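Local coordinates for 2-dehydro-3-deoxy-d-gluconate/2-dehydro-3-deoxy-phosphogluconate aldolase (PDB 4UXD), which is an aldolase of the dihydrodipicolinate synthetase family that folds as a (beta/alpha)8 barrel with further C-terminal helices and occurs in a four-chain assembly, at residues E78-L83 with M110-D115; K261-Y266 with N270-Y275; F85-S90 with M114-E119. One frame throughout, in Å; residues are numbered along the deposited sequence.

Contact 1: E78-L83 with M110-D115; sequences ERKDFL and MKFSMD
F112 reaches from helix 103-115 to lay its ring against K80 and L83 of helix 76-88. These are successive outer helices of the (beta/alpha)8 barrel, linked through strand 95-97. Over the segments considered, their axes run nearly parallel, at 19° and 10.5 Å apart. The two partners meet the ring differently. K80 stands over one face, its CB 4.1 Å from the F112 ring centroid in a CH-pi contact close to the ring normal but displaced toward the rim. L83 instead comes to the edge, with its CB near the ring plane and 4.2 Å from F112 CE1. The ring reaches this place because F112 CG lies anti to the backbone N (chi1 171°), which carries CE1 and CZ across to the main chain of K80. Beyond the methylene that covers the ring, the K80 chain is extended and leads away from F112, and its NZ forms a salt bridge with E108. On the inner side, L83 and S113 both pack on A96 of strand 95-97, and S113 OG is hydrogen-bonded to L109 O. The main-chain oxygen of K80 also meets the aromatic rim, with K80 O 3.2 Å from F112 CE1.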
loop_
_atom_site.group_PDB
_atom_site.type_symbol
_atom_site.label_atom_id
_atom_site.label_comp_id
_atom_site.label_asym_id
_atom_site.label_seq_id
_atom_site.Cartn_x
_atom_site.Cartn_y
_atom_site.Cartn_z
ATOM N N GLU A 78 17.666 -29.838 5.507
ATOM C CA GLU A 78 16.688 -30.339 4.526
ATOM C C GLU A 78 16.909 -29.792 3.125
ATOM O O GLU A 78 16.600 -30.456 2.130
ATOM C CB GLU A 78 15.270 -29.981 4.946
ATOM C CG GLU A 78 14.719 -30.797 6.083
ATOM C CD GLU A 78 13.438 -30.208 6.617
ATOM O OE1 GLU A 78 13.399 -28.974 6.832
ATOM O OE2 GLU A 78 12.466 -30.964 6.794
ATOM N N ARG A 79 17.428 -28.570 3.050
ATOM C CA ARG A 79 17.587 -27.902 1.771
ATOM C C ARG A 79 18.830 -28.429 1.072
ATOM O O ARG A 79 18.796 -28.722 -0.120
ATOM C CB ARG A 79 17.653 -26.382 1.948
ATOM C CG ARG A 79 16.281 -25.750 2.257
ATOM C CD ARG A 79 16.401 -24.264 2.544
ATOM N NE ARG A 79 16.631 -23.507 1.320
ATOM C CZ ARG A 79 17.152 -22.284 1.283
ATOM N NH1 ARG A 79 17.511 -21.690 2.414
ATOM N NH2 ARG A 79 17.322 -21.659 0.117
ATOM N N LYS A 80 19.922 -28.562 1.811
ATOM C CA LYS A 80 21.120 -29.173 1.253
ATOM C C LYS A 80 20.772 -30.552 0.719
ATOM O O LYS A 80 21.159 -30.922 -0.392
ATOM C CB LYS A 80 22.218 -29.285 2.289
ATOM C CG LYS A 80 22.928 -28.004 2.631
ATOM C CD LYS A 80 24.049 -28.308 3.612
ATOM C CE LYS A 80 24.452 -27.098 4.421
ATOM N NZ LYS A 80 25.319 -27.489 5.565
ATOM N N ASP A 81 20.015 -31.303 1.511
ATOM C CA ASP A 81 19.687 -32.673 1.149
ATOM C C ASP A 81 18.869 -32.699 -0.138
ATOM O O ASP A 81 19.139 -33.507 -1.024
ATOM C CB ASP A 81 18.945 -33.375 2.292
ATOM C CG ASP A 81 19.871 -33.728 3.463
ATOM O OD1 ASP A 81 21.118 -33.787 3.271
ATOM O OD2 ASP A 81 19.344 -33.947 4.575
ATOM N N PHE A 82 17.905 -31.788 -0.269
ATOM C CA PHE A 82 17.036 -31.773 -1.455
ATOM C C PHE A 82 17.801 -31.397 -2.737
ATOM O O PHE A 82 17.597 -31.997 -3.791
ATOM C CB PHE A 82 15.881 -30.815 -1.225
ATOM C CG PHE A 82 14.813 -30.871 -2.271
ATOM C CD1 PHE A 82 13.862 -31.881 -2.262
ATOM C CD2 PHE A 82 14.724 -29.883 -3.235
ATOM C CE1 PHE A 82 12.858 -31.917 -3.211
ATOM C CE2 PHE A 82 13.715 -29.911 -4.185
ATOM C CZ PHE A 82 12.782 -30.928 -4.173
ATOM N N LEU A 83 18.679 -30.405 -2.650
ATOM C CA LEU A 83 19.508 -30.036 -3.792
ATOM C C LEU A 83 20.356 -31.238 -4.231
ATOM O O LEU A 83 20.584 -31.456 -5.419
ATOM C CB LEU A 83 20.409 -28.846 -3.452
ATOM C CG LEU A 83 19.737 -27.529 -3.062
ATOM C CD1 LEU A 83 20.779 -26.428 -2.932
ATOM C CD2 LEU A 83 18.658 -27.114 -4.055
ATOM N N MET A 110 25.580 -22.128 -1.520
ATOM C CA MET A 110 26.196 -21.929 -2.832
ATOM C C MET A 110 27.448 -22.787 -2.973
ATOM O O MET A 110 27.638 -23.462 -3.981
ATOM C CB MET A 110 26.524 -20.454 -3.064
ATOM C CG MET A 110 25.305 -19.635 -3.514
ATOM S SD MET A 110 25.718 -18.069 -4.332
ATOM C CE MET A 110 26.584 -17.285 -3.008
ATOM N N LYS A 111 28.280 -22.758 -1.942
ATOM C CA LYS A 111 29.473 -23.584 -1.860
ATOM C C LYS A 111 29.129 -25.049 -2.048
ATOM O O LYS A 111 29.811 -25.776 -2.761
ATOM C CB LYS A 111 30.164 -23.370 -0.508
ATOM C CG LYS A 111 31.481 -24.098 -0.346
ATOM C CD LYS A 111 32.363 -23.422 0.697
ATOM C CE LYS A 111 31.785 -23.549 2.095
ATOM N NZ LYS A 111 32.556 -22.755 3.089
ATOM N N PHE A 112 28.049 -25.462 -1.404
ATOM C CA PHE A 112 27.592 -26.841 -1.455
ATOM C C PHE A 112 27.078 -27.217 -2.839
ATOM O O PHE A 112 27.309 -28.325 -3.303
ATOM C CB PHE A 112 26.501 -27.045 -0.405
ATOM C CG PHE A 112 25.790 -28.359 -0.505
ATOM C CD1 PHE A 112 24.655 -28.490 -1.284
ATOM C CD2 PHE A 112 26.235 -29.461 0.210
ATOM C CE1 PHE A 112 23.975 -29.704 -1.361
ATOM C CE2 PHE A 112 25.560 -30.671 0.135
ATOM C CZ PHE A 112 24.425 -30.789 -0.653
ATOM N N SER A 113 26.385 -26.296 -3.502
ATOM C CA SER A 113 25.810 -26.596 -4.809
ATOM C C SER A 113 26.857 -26.452 -5.927
ATOM O O SER A 113 26.746 -27.098 -6.975
ATOM C CB SER A 113 24.583 -25.713 -5.074
ATOM O OG SER A 113 24.748 -24.401 -4.571
ATOM N N MET A 114 27.885 -25.634 -5.703
ATOM C CA MET A 114 29.032 -25.626 -6.608
ATOM C C MET A 114 29.768 -26.974 -6.529
ATOM O O MET A 114 30.067 -27.585 -7.549
ATOM C CB MET A 114 29.991 -24.487 -6.279
ATOM C CG MET A 114 31.001 -24.200 -7.394
ATOM S SD MET A 114 32.078 -22.776 -7.077
ATOM C CE MET A 114 33.227 -23.481 -5.887
ATOM N N ASP A 115 30.023 -27.446 -5.312
ATOM C CA ASP A 115 30.816 -28.656 -5.100
ATOM C C ASP A 115 30.125 -29.946 -5.544
ATOM O O ASP A 115 30.799 -30.970 -5.684
ATOM C CB ASP A 115 31.204 -28.786 -3.621
ATOM C CG ASP A 115 32.160 -27.683 -3.159
ATOM O OD1 ASP A 115 32.710 -26.950 -4.016
ATOM O OD2 ASP A 115 32.360 -27.554 -1.931
#

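Contact 2: K261-Y266 with N270-Y275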
loop_
_atom_site.group_PDB
_atom_site.type_symbol
_atom_site.label_atom_id
_atom_site.label_comp_id
_atom_site.label_asym_id
_atom_site.label_seq_id
_atom_site.Cartn_x
_atom_site.Cartn_y
_atom_site.Cartn_z
ATOM N N LYS A 261 -5.560 -18.715 -13.403
ATOM C CA LYS A 261 -6.668 -18.103 -12.684
ATOM C C LYS A 261 -7.194 -19.054 -11.627
ATOM O O LYS A 261 -7.451 -18.644 -10.492
ATOM C CB LYS A 261 -7.800 -17.718 -13.626
ATOM C CG LYS A 261 -8.970 -17.025 -12.918
ATOM C CD LYS A 261 -10.105 -16.713 -13.890
ATOM C CE LYS A 261 -11.322 -16.141 -13.177
ATOM N NZ LYS A 261 -12.561 -16.253 -13.998
ATOM N N LYS A 262 -7.378 -20.316 -12.022
ATOM C CA LYS A 262 -7.772 -21.373 -11.096
ATOM C C LYS A 262 -6.806 -21.398 -9.911
ATOM O O LYS A 262 -7.230 -21.296 -8.766
ATOM C CB LYS A 262 -7.791 -22.741 -11.793
ATOM C CG LYS A 262 -8.950 -22.974 -12.746
ATOM C CD LYS A 262 -10.207 -23.448 -12.010
ATOM C CE LYS A 262 -11.341 -23.812 -12.969
ATOM N NZ LYS A 262 -12.535 -24.365 -12.258
ATOM N N LEU A 263 -5.507 -21.508 -10.198
ATOM C CA LEU A 263 -4.478 -21.606 -9.150
ATOM C C LEU A 263 -4.412 -20.385 -8.211
ATOM O O LEU A 263 -3.985 -20.501 -7.054
ATOM C CB LEU A 263 -3.104 -21.827 -9.797
ATOM C CG LEU A 263 -2.924 -23.178 -10.504
ATOM C CD1 LEU A 263 -1.649 -23.202 -11.319
ATOM C CD2 LEU A 263 -2.940 -24.348 -9.503
ATOM N N GLY A 264 -4.850 -19.227 -8.706
ATOM C CA GLY A 264 -4.736 -17.970 -7.982
ATOM C C GLY A 264 -5.929 -17.652 -7.101
ATOM O O GLY A 264 -5.885 -16.727 -6.285
ATOM N N LYS A 265 -6.998 -18.425 -7.261
ATOM C CA LYS A 265 -8.147 -18.325 -6.367
ATOM C C LYS A 265 -7.797 -18.829 -4.971
ATOM O O LYS A 265 -8.603 -18.717 -4.054
ATOM C CB LYS A 265 -9.338 -19.119 -6.914
ATOM C CG LYS A 265 -9.932 -18.582 -8.219
ATOM C CD LYS A 265 -10.555 -17.195 -8.052
ATOM C CE LYS A 265 -11.062 -16.643 -9.376
ATOM N NZ LYS A 265 -11.429 -15.205 -9.270
ATOM N N TYR A 266 -6.598 -19.388 -4.814
ATOM C CA TYR A 266 -6.190 -19.998 -3.558
ATOM C C TYR A 266 -4.873 -19.425 -3.031
ATOM O O TYR A 266 -4.064 -18.898 -3.789
ATOM C CB TYR A 266 -6.105 -21.516 -3.748
ATOM C CG TYR A 266 -7.447 -22.101 -4.144
ATOM C CD1 TYR A 266 -8.593 -21.800 -3.407
ATOM C CD2 TYR A 266 -7.581 -22.924 -5.257
ATOM C CE1 TYR A 266 -9.832 -22.308 -3.755
ATOM C CE2 TYR A 266 -8.823 -23.438 -5.618
ATOM C CZ TYR A 266 -9.948 -23.121 -4.861
ATOM O OH TYR A 266 -11.194 -23.616 -5.196
ATOM N N ASN A 270 -0.316 -23.437 -2.285
ATOM C CA ASN A 270 -0.908 -24.700 -1.883
ATOM C C ASN A 270 -1.600 -25.440 -3.032
ATOM O O ASN A 270 -1.437 -26.653 -3.167
ATOM C CB ASN A 270 -1.863 -24.441 -0.733
ATOM C CG ASN A 270 -1.142 -23.909 0.496
ATOM O OD1 ASN A 270 -0.150 -24.495 0.933
ATOM N ND2 ASN A 270 -1.613 -22.778 1.038
ATOM N N ALA A 271 -2.316 -24.705 -3.880
ATOM C CA ALA A 271 -3.025 -25.290 -5.014
ATOM C C ALA A 271 -2.087 -26.044 -5.960
ATOM O O ALA A 271 -2.494 -27.037 -6.566
ATOM C CB ALA A 271 -3.775 -24.217 -5.779
ATOM N N TYR A 272 -0.848 -25.572 -6.083
ATOM C CA TYR A 272 0.151 -26.221 -6.934
ATOM C C TYR A 272 0.446 -27.612 -6.412
ATOM O O TYR A 272 0.654 -28.553 -7.181
ATOM C CB TYR A 272 1.454 -25.410 -6.995
ATOM C CG TYR A 272 1.346 -24.129 -7.799
ATOM C CD1 TYR A 272 0.658 -23.021 -7.303
ATOM C CD2 TYR A 272 1.931 -24.024 -9.056
ATOM C CE1 TYR A 272 0.563 -21.847 -8.039
ATOM C CE2 TYR A 272 1.831 -22.859 -9.799
ATOM C CZ TYR A 272 1.151 -21.777 -9.283
ATOM O OH TYR A 272 1.057 -20.625 -10.019
ATOM N N TYR A 273 0.460 -27.728 -5.089
ATOM C CA TYR A 273 0.763 -28.979 -4.445
ATOM C C TYR A 273 -0.400 -29.953 -4.646
ATOM O O TYR A 273 -0.188 -31.072 -5.103
ATOM C CB TYR A 273 1.101 -28.743 -2.960
ATOM C CG TYR A 273 2.519 -28.216 -2.791
ATOM C CD1 TYR A 273 2.839 -26.899 -3.090
ATOM C CD2 TYR A 273 3.541 -29.049 -2.374
ATOM C CE1 TYR A 273 4.136 -26.424 -2.965
ATOM C CE2 TYR A 273 4.840 -28.586 -2.251
ATOM C CZ TYR A 273 5.135 -27.275 -2.547
ATOM O OH TYR A 273 6.430 -26.817 -2.415
ATOM N N GLU A 274 -1.623 -29.529 -4.352
ATOM C CA GLU A 274 -2.763 -30.404 -4.572
ATOM C C GLU A 274 -2.801 -30.868 -6.029
ATOM O O GLU A 274 -3.001 -32.051 -6.318
ATOM C CB GLU A 274 -4.069 -29.696 -4.212
ATOM C CG GLU A 274 -5.289 -30.595 -4.275
ATOM C CD GLU A 274 -6.523 -29.960 -3.646
ATOM O OE1 GLU A 274 -6.369 -28.923 -2.963
ATOM O OE2 GLU A 274 -7.645 -30.488 -3.838
ATOM N N TYR A 275 -2.578 -29.932 -6.943
ATOM C CA TYR A 275 -2.734 -30.210 -8.355
ATOM C C TYR A 275 -1.744 -31.279 -8.758
ATOM O O TYR A 275 -2.053 -32.157 -9.560
ATOM C CB TYR A 275 -2.539 -28.941 -9.181
ATOM C CG TYR A 275 -3.209 -28.973 -10.532
ATOM C CD1 TYR A 275 -2.757 -29.821 -11.534
ATOM C CD2 TYR A 275 -4.287 -28.146 -10.814
ATOM C CE1 TYR A 275 -3.365 -29.851 -12.776
ATOM C CE2 TYR A 275 -4.901 -28.169 -12.053
ATOM C CZ TYR A 275 -4.437 -29.022 -13.034
ATOM O OH TYR A 275 -5.046 -29.051 -14.273
HETATM O O HOH W 1 -2.172 -21.670 -4.493
#
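The ring of Y272 carries L263 CD1 over one face, 4.0 Å from its centroid and 23° off the normal, a CH-pi contact shifted toward the hydroxyl-bearing end, where L263 CD1 is 3.7 Å from Y272 CZ. The Y266 ring is met at its edge instead, by A271 CB near the ring plane and 4.1 Å from Y266 CD2, while K265 CB lies over one of its faces. Y275 takes L263 CD2 obliquely, at 4.2 Å from Y275 CD2, and stacks with F230. Both methyls of L263 are therefore engaged: CD1 crosses to Y272, and CD2 packs 3.8 Å from A271 CB. The contact closes the turn between helix 245-264 and helix 270-279, two of the C-terminal helices that follow the last strand of the TIM barrel in this family. With L263 CG anti to the carbonyl carbon (chi1 -67°), the second torsion (170°) turns CD1 to the Y272 face and CD2 to A271 and Y275. No direct hydrogen bond joins the segments. A water accepts from A271 N at 3.1 Å and makes a weak bond to L263 O, bridging the two main chains beside the apolar patch. Y272 OH is hydrogen-bonded to a bound glycerol.

Contact 3: F85-S90 with M114-E119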
loop_
_atom_site.group_PDB
_atom_site.type_symbol
_atom_site.label_atom_id
_atom_site.label_comp_id
_atom_site.label_asym_id
_atom_site.label_seq_id
_atom_site.Cartn_x
_atom_site.Cartn_y
_atom_site.Cartn_z
ATOM N N PHE A 85 19.539 -34.485 -3.846
ATOM C CA PHE A 85 18.691 -35.484 -4.465
ATOM C C PHE A 85 18.439 -35.101 -5.907
ATOM O O PHE A 85 18.681 -35.886 -6.822
ATOM C CB PHE A 85 17.371 -35.633 -3.712
ATOM C CG PHE A 85 16.446 -36.670 -4.300
ATOM C CD1 PHE A 85 16.619 -38.022 -4.015
ATOM C CD2 PHE A 85 15.392 -36.298 -5.122
ATOM C CE1 PHE A 85 15.757 -38.986 -4.552
ATOM C CE2 PHE A 85 14.524 -37.258 -5.655
ATOM C CZ PHE A 85 14.721 -38.602 -5.370
ATOM N N VAL A 86 17.996 -33.868 -6.105
ATOM C CA VAL A 86 17.658 -33.387 -7.431
ATOM C C VAL A 86 18.869 -33.445 -8.356
ATOM O O VAL A 86 18.740 -33.832 -9.517
ATOM C CB VAL A 86 17.103 -31.957 -7.350
ATOM C CG1 VAL A 86 16.918 -31.355 -8.731
ATOM C CG2 VAL A 86 15.793 -31.975 -6.570
ATOM N N ARG A 87 20.036 -33.064 -7.842
ATOM C CA ARG A 87 21.260 -33.106 -8.634
ATOM C C ARG A 87 21.634 -34.538 -8.969
ATOM O O ARG A 87 22.250 -34.785 -9.997
ATOM C CB ARG A 87 22.428 -32.415 -7.905
ATOM C CG ARG A 87 23.833 -32.677 -8.497
ATOM C CD ARG A 87 24.115 -31.992 -9.851
ATOM N NE ARG A 87 23.182 -32.359 -10.919
ATOM C CZ ARG A 87 23.026 -31.672 -12.048
ATOM N NH1 ARG A 87 23.747 -30.581 -12.288
ATOM N NH2 ARG A 87 22.136 -32.068 -12.941
ATOM N N GLU A 88 21.250 -35.475 -8.105
ATOM C CA GLU A 88 21.657 -36.861 -8.272
ATOM C C GLU A 88 20.655 -37.708 -9.047
ATOM O O GLU A 88 20.929 -38.877 -9.346
ATOM C CB GLU A 88 21.896 -37.502 -6.910
ATOM C CG GLU A 88 23.257 -37.222 -6.333
ATOM C CD GLU A 88 23.433 -37.854 -4.971
ATOM O OE1 GLU A 88 22.482 -38.519 -4.495
ATOM O OE2 GLU A 88 24.520 -37.684 -4.382
ATOM N N ASN A 89 19.507 -37.137 -9.383
ATOM C CA ASN A 89 18.478 -37.913 -10.059
ATOM C C ASN A 89 17.995 -37.261 -11.333
ATOM O O ASN A 89 16.938 -37.596 -11.863
ATOM C CB ASN A 89 17.333 -38.168 -9.099
ATOM C CG ASN A 89 17.717 -39.171 -8.026
ATOM O OD1 ASN A 89 17.740 -40.373 -8.273
ATOM N ND2 ASN A 89 18.053 -38.678 -6.843
ATOM N N SER A 90 18.816 -36.358 -11.844
ATOM C CA SER A 90 18.558 -35.714 -13.117
ATOM C C SER A 90 19.843 -35.119 -13.662
ATOM O O SER A 90 20.669 -34.624 -12.902
ATOM C CB SER A 90 17.502 -34.614 -12.970
ATOM O OG SER A 90 17.419 -33.837 -14.156
ATOM N N MET A 114 27.885 -25.634 -5.703
ATOM C CA MET A 114 29.032 -25.626 -6.608
ATOM C C MET A 114 29.768 -26.974 -6.529
ATOM O O MET A 114 30.067 -27.585 -7.549
ATOM C CB MET A 114 29.991 -24.487 -6.279
ATOM C CG MET A 114 31.001 -24.200 -7.394
ATOM S SD MET A 114 32.078 -22.776 -7.077
ATOM C CE MET A 114 33.227 -23.481 -5.887
ATOM N N ASP A 115 30.023 -27.446 -5.312
ATOM C CA ASP A 115 30.816 -28.656 -5.100
ATOM C C ASP A 115 30.125 -29.946 -5.544
ATOM O O ASP A 115 30.799 -30.970 -5.684
ATOM C CB ASP A 115 31.204 -28.786 -3.621
ATOM C CG ASP A 115 32.160 -27.683 -3.159
ATOM O OD1 ASP A 115 32.710 -26.950 -4.016
ATOM O OD2 ASP A 115 32.360 -27.554 -1.931
ATOM N N ILE A 116 28.804 -29.917 -5.754
ATOM C CA ILE A 116 28.093 -31.092 -6.272
ATOM C C ILE A 116 27.681 -30.872 -7.730
ATOM O O ILE A 116 26.854 -31.604 -8.265
ATOM C CB ILE A 116 26.832 -31.467 -5.421
ATOM C CG1 ILE A 116 25.736 -30.388 -5.476
ATOM C CG2 ILE A 116 27.224 -31.732 -3.970
ATOM C CD1 ILE A 116 24.365 -30.884 -4.986
ATOM N N GLY A 117 28.255 -29.851 -8.360
ATOM C CA GLY A 117 28.024 -29.591 -9.769
ATOM C C GLY A 117 26.649 -29.058 -10.156
ATOM O O GLY A 117 26.083 -29.470 -11.175
ATOM N N ILE A 118 26.100 -28.141 -9.368
ATOM C CA ILE A 118 24.895 -27.441 -9.795
ATOM C C ILE A 118 25.374 -26.244 -10.584
ATOM O O ILE A 118 26.236 -25.508 -10.143
ATOM C CB ILE A 118 23.983 -27.042 -8.598
ATOM C CG1 ILE A 118 23.134 -28.244 -8.157
ATOM C CG2 ILE A 118 23.053 -25.901 -8.955
ATOM C CD1 ILE A 118 22.627 -28.166 -6.737
ATOM N N GLU A 119 24.822 -26.077 -11.773
ATOM C CA GLU A 119 25.277 -25.066 -12.711
ATOM C C GLU A 119 25.118 -23.628 -12.226
ATOM O O GLU A 119 25.997 -22.791 -12.458
ATOM C CB GLU A 119 24.523 -25.217 -14.038
ATOM C CG GLU A 119 24.992 -26.363 -14.911
ATOM C CD GLU A 119 24.276 -27.664 -14.639
ATOM O OE1 GLU A 119 23.694 -27.838 -13.547
ATOM O OE2 GLU A 119 24.297 -28.527 -15.536
#
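R87 and I118 mark the closest approach of the two backbones, with 6.8 Å between their CA atoms, at a level where both chains are leaving their helices. Segment 85-90 is helical as far as E88 and then turns into a loop. Segment 114-119 leaves its helix through a Schellman motif, in which G117, with positive phi, is the C-prime residue, G117 N bonds to M114 O and I118 N lies close to S113 O. This turn presents the carbonyls of I116 and G117 to R87.

The arginine dominates the contact. Its CG is anti to the backbone N (chi1 167°) and the chain then bends at chi2 and chi3, passing I116 O, which is 3.2 Å from R87 CD, before the guanidinium settles against the turn. R87 NH1 donates to G117 O at 2.8 Å (151° at the hydrogen), with the oxygen near the guanidinium plane. The same nitrogen makes a salt bridge to E119 OE1 at 3.0 Å, although as a hydrogen bond it is weak, bent to 130° at the hydrogen; the carboxylate and guanidinium planes are markedly turned against each other. From its own segment, S90 O accepts from R87 NH2 at 2.9 Å, and K92 O is a further acceptor for NH2. Bonds from both segments thus fix the rotation of the guanidinium. Nearer the backbone, the aliphatic part of R87 runs past I116 in the opposite direction, with I116 CD1 3.8 Å from R87 CB.

E119 OE1 also accepts from I94 N, which ties the salt bridge to the chain entering strand 95-97. The contact joins the C-terminal ends of the neighbouring barrel helices 76-88 and 103-115, just before strand 120-123, while S90 packs on helix 44-56 and strand 61-63.

Overall arrangement
Contacts 1 and 3 join the same pair of barrel helices, 76-88 and 103-115, at successive levels. Their centres are 8 Å apart, they share M114 and D115, and L83 packs on I118 between them. The chemistry changes along the pair: the partly buried contact 1 rests on aromatic and aliphatic packing, whereas contact 3, at the surface where the helices end, relies on an arginine bonded to carbonyls and a carboxylate. Contact 2 is separate, about 28 Å from contact 1 between centres, and holds the C-terminal helices 245-264 and 270-279. It is the buried one, apolar like contact 1 but supplemented by a water between main chains.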